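Local structure of diaminopimelate decarboxylase (Phaeodactylum tricornutum, 7JPJ) at residues A[237-242]-A[250-255]. The protein probably catalyses the pyridoxal 5'-phosphate-dependent decarboxylation of diaminopimelate in lysine biosynthesis, working as an obligate dimer. Residues are numbered along the deposited sequence; the frame is centred on the assembly and turned at random.
Sequences GGYKVG and TDLQKI. With DLY (D-lysine), chain C; SO4 (sulfate ion), chain D.
K240 and T250 tie the loop that follows strand 232-234 of the TIM-barrel domain to the start of helix 252-270, within a single beta-alpha connection of the barrel, and show how a pocket-lining loop can be held from behind. Two hydrogen bonds do the tying. T250 N donates to K240 O over 2.9 Å, almost straight (176° at the hydrogen). In return, K240 N reaches T250 OG1 at 2.9 Å by a more bent path (130°). The threonine hydroxyl lies beside its own backbone N, with chi1 at -52°, which brings OG1 within bonding distance of K240 N; it also bonds S208 OG. D251, at the N-cap of the helix, accepts a weak bond from Q253 N and forms a salt bridge with K254.

Apolar contact adds a second layer. CD1 of the Y239 ring meets L252 CD2 at 4.2 Å, the two side chains crossing at about a right angle, and I255 CD1 at the same distance, there at a slant, while W213 stacks on the same tyrosine.

On its other flank the loop touches the bound groups. G238 N donates to O2 of a sulfate ion that probably comes from the crystallisation liquor and whose other donors include G281 N. The K240 chain, bent at chi2 and chi4, leads away from T250 and lies alongside the carboxylate of D-lysine. An alanine here would probably leave a gap beside the ligand and rob the pocket wall of an amine that lies against it. The lysine's nearest approach to the ligand is from NZ to CB of D-lysine, at 3.4 Å.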
ATOM      1  N   GLY A 237     -13.881  -8.949  15.453  1.00 22.32           N
ATOM      2  CA  GLY A 237     -14.668  -8.499  14.321  1.00 21.91           C
ATOM      3  C   GLY A 237     -14.776  -9.532  13.218  1.00 24.35           C
ATOM      4  O   GLY A 237     -14.872 -10.734  13.490  1.00 26.47           O
ATOM      5  N   GLY A 238     -14.769  -9.076  11.966  1.00 23.30           N
ATOM      6  CA  GLY A 238     -14.833  -9.956  10.819  1.00 25.05           C
ATOM      7  C   GLY A 238     -16.181 -10.038  10.136  1.00 25.93           C
ATOM      8  O   GLY A 238     -16.308 -10.776   9.150  1.00 26.74           O
ATOM      9  N   TYR A 239     -17.185  -9.309  10.620  1.00 23.93           N
ATOM     10  CA  TYR A 239     -18.518  -9.346  10.027  1.00 24.71           C
ATOM     11  C   TYR A 239     -18.474  -8.822   8.599  1.00 24.18           C
ATOM     12  O   TYR A 239     -18.032  -7.696   8.352  1.00 22.27           O
ATOM     13  CB  TYR A 239     -19.482  -8.530  10.889  1.00 23.59           C
ATOM     14  CG  TYR A 239     -19.209  -8.734  12.358  1.00 22.93           C
ATOM     15  CD1 TYR A 239     -19.608  -9.897  12.997  1.00 24.56           C
ATOM     16  CD2 TYR A 239     -18.508  -7.790  13.094  1.00 20.18           C
ATOM     17  CE1 TYR A 239     -19.340 -10.104  14.333  1.00 23.77           C
ATOM     18  CE2 TYR A 239     -18.232  -7.989  14.431  1.00 19.63           C
ATOM     19  CZ  TYR A 239     -18.649  -9.148  15.044  1.00 21.51           C
ATOM     20  OH  TYR A 239     -18.376  -9.354  16.376  1.00 20.87           O
ATOM     21  N   LYS A 240     -18.923  -9.644   7.657  1.00 25.43           N
ATOM     22  CA  LYS A 240     -18.714  -9.349   6.249  1.00 25.08           C
ATOM     23  C   LYS A 240     -19.725  -8.327   5.746  1.00 24.56           C
ATOM     24  O   LYS A 240     -20.892  -8.328   6.147  1.00 25.01           O
ATOM     25  CB  LYS A 240     -18.795 -10.628   5.416  1.00 26.17           C
ATOM     26  CG  LYS A 240     -17.509 -10.942   4.647  1.00 26.07           C
ATOM     27  CD  LYS A 240     -16.286 -10.987   5.573  1.00 25.65           C
ATOM     28  CE  LYS A 240     -14.996 -11.281   4.798  1.00 25.34           C
ATOM     29  NZ  LYS A 240     -13.804 -10.530   5.313  1.00 23.85           N
ATOM     30  N   VAL A 241     -19.258  -7.445   4.866  1.00 24.44           N
ATOM     31  CA  VAL A 241     -20.080  -6.420   4.237  1.00 23.71           C
ATOM     32  C   VAL A 241     -20.076  -6.672   2.737  1.00 24.35           C
ATOM     33  O   VAL A 241     -19.006  -6.762   2.122  1.00 23.93           O
ATOM     34  CB  VAL A 241     -19.566  -5.002   4.552  1.00 20.50           C
ATOM     35  CG1 VAL A 241     -20.377  -3.959   3.804  1.00 20.17           C
ATOM     36  CG2 VAL A 241     -19.601  -4.742   6.044  1.00 19.11           C
ATOM     37  N   GLY A 242     -21.264  -6.792   2.152  1.00 21.70           N
ATOM     38  CA  GLY A 242     -21.376  -6.980   0.719  1.00 23.21           C
ATOM     39  C   GLY A 242     -21.447  -5.665  -0.025  1.00 23.22           C
ATOM     40  O   GLY A 242     -22.520  -5.071  -0.148  1.00 23.78           O
ATOM     41  N   THR A 250     -23.506  -9.638   6.480  1.00 23.35           N
ATOM     42  CA  THR A 250     -23.855 -10.398   7.674  1.00 24.23           C
ATOM     43  C   THR A 250     -25.067  -9.786   8.367  1.00 25.27           C
ATOM     44  O   THR A 250     -25.122  -8.574   8.594  1.00 25.22           O
ATOM     45  CB  THR A 250     -22.670 -10.445   8.638  1.00 23.83           C
ATOM     46  OG1 THR A 250     -21.501 -10.902   7.948  1.00 22.64           O
ATOM     47  CG2 THR A 250     -22.968 -11.387   9.794  1.00 24.88           C
ATOM     48  N   ASP A 251     -26.043 -10.628   8.694  1.00 22.97           N
ATOM     49  CA  ASP A 251     -27.202 -10.215   9.478  1.00 23.94           C
ATOM     50  C   ASP A 251     -26.857 -10.383  10.954  1.00 24.45           C
ATOM     51  O   ASP A 251     -26.797 -11.509  11.459  1.00 25.33           O
ATOM     52  CB  ASP A 251     -28.434 -11.032   9.097  1.00 24.70           C
ATOM     53  CG  ASP A 251     -29.736 -10.361   9.510  1.00 25.38           C
ATOM     54  OD1 ASP A 251     -29.718  -9.523  10.436  1.00 25.19           O
ATOM     55  OD2 ASP A 251     -30.783 -10.674   8.904  1.00 25.97           O
ATOM     56  N   LEU A 252     -26.629  -9.262  11.644  1.00 23.48           N
ATOM     57  CA  LEU A 252     -26.196  -9.323  13.037  1.00 23.56           C
ATOM     58  C   LEU A 252     -27.270  -9.914  13.943  1.00 24.70           C
ATOM     59  O   LEU A 252     -26.945 -10.490  14.988  1.00 25.05           O
ATOM     60  CB  LEU A 252     -25.799  -7.931  13.525  1.00 22.86           C
ATOM     61  CG  LEU A 252     -24.619  -7.295  12.792  1.00 21.85           C
ATOM     62  CD1 LEU A 252     -24.175  -6.020  13.491  1.00 21.17           C
ATOM     63  CD2 LEU A 252     -23.469  -8.282  12.683  1.00 21.26           C
ATOM     64  N   GLN A 253     -28.544  -9.785  13.571  1.00 22.05           N
ATOM     65  CA  GLN A 253     -29.601 -10.376  14.382  1.00 22.97           C
ATOM     66  C   GLN A 253     -29.641 -11.892  14.222  1.00 24.37           C
ATOM     67  O   GLN A 253     -29.926 -12.614  15.184  1.00 25.28           O
ATOM     68  CB  GLN A 253     -30.952  -9.761  14.017  1.00 23.94           C
ATOM     69  CG  GLN A 253     -31.038  -8.263  14.258  1.00 23.77           C
ATOM     70  CD  GLN A 253     -30.883  -7.898  15.721  1.00 23.47           C
ATOM     71  OE1 GLN A 253     -31.285  -8.651  16.611  1.00 23.94           O
ATOM     72  NE2 GLN A 253     -30.299  -6.733  15.980  1.00 22.81           N
ATOM     73  N   LYS A 254     -29.350 -12.393  13.020  1.00 24.28           N
ATOM     74  CA  LYS A 254     -29.442 -13.829  12.775  1.00 25.53           C
ATOM     75  C   LYS A 254     -28.265 -14.585  13.379  1.00 25.90           C
ATOM     76  O   LYS A 254     -28.448 -15.673  13.934  1.00 26.98           O
ATOM     77  CB  LYS A 254     -29.542 -14.100  11.273  1.00 24.66           C
ATOM     78  CG  LYS A 254     -30.899 -13.762  10.695  1.00 24.94           C
ATOM     79  CD  LYS A 254     -30.954 -13.970   9.195  1.00 25.08           C
ATOM     80  CE  LYS A 254     -32.370 -13.750   8.683  1.00 26.99           C
ATOM     81  NZ  LYS A 254     -32.980 -12.541   9.309  1.00 26.87           N
ATOM     82  N   ILE A 255     -27.051 -14.038  13.276  1.00 27.42           N
ATOM     83  CA  ILE A 255     -25.899 -14.706  13.873  1.00 27.57           C
ATOM     84  C   ILE A 255     -25.733 -14.350  15.343  1.00 27.82           C
ATOM     85  O   ILE A 255     -25.013 -15.048  16.067  1.00 28.16           O
ATOM     86  CB  ILE A 255     -24.600 -14.376  13.118  1.00 25.78           C
ATOM     87  CG1 ILE A 255     -24.199 -12.921  13.359  1.00 24.85           C
ATOM     88  CG2 ILE A 255     -24.757 -14.663  11.629  1.00 24.52           C
ATOM     89  CD1 ILE A 255     -22.727 -12.654  13.169  1.00 23.43           C
TER
HETATM   90  N   DLY C 501     -14.583  -9.328   0.876  1.00 27.46           N
HETATM   91  CA  DLY C 501     -13.817  -8.405   1.707  1.00 27.46           C
HETATM   92  C   DLY C 501     -14.716  -7.684   2.718  1.00 27.46           C
HETATM   93  O   DLY C 501     -15.898  -8.008   2.883  1.00 27.46           O
HETATM   94  CB  DLY C 501     -12.694  -9.153   2.431  1.00 27.46           C
HETATM   95  CG  DLY C 501     -11.556  -8.268   2.928  1.00 27.46           C
HETATM   96  CD  DLY C 501     -10.438  -9.108   3.530  1.00 27.46           C
HETATM   97  CE  DLY C 501      -9.380  -8.247   4.208  1.00 27.46           C
HETATM   98  NZ  DLY C 501      -8.378  -9.079   4.939  1.00 27.46           N
HETATM   99  OXT DLY C 501     -14.279  -6.752   3.400  1.00 27.46           O
HETATM  100  S   SO4 D 502     -12.791  -6.123  10.341  1.00 20.77           S
HETATM  101  O1  SO4 D 502     -13.218  -6.458   8.985  1.00 20.77           O
HETATM  102  O2  SO4 D 502     -13.928  -6.250  11.252  1.00 20.77           O
HETATM  103  O3  SO4 D 502     -12.292  -4.752  10.377  1.00 20.77           O
HETATM  104  O4  SO4 D 502     -11.720  -7.029  10.746  1.00 20.77           O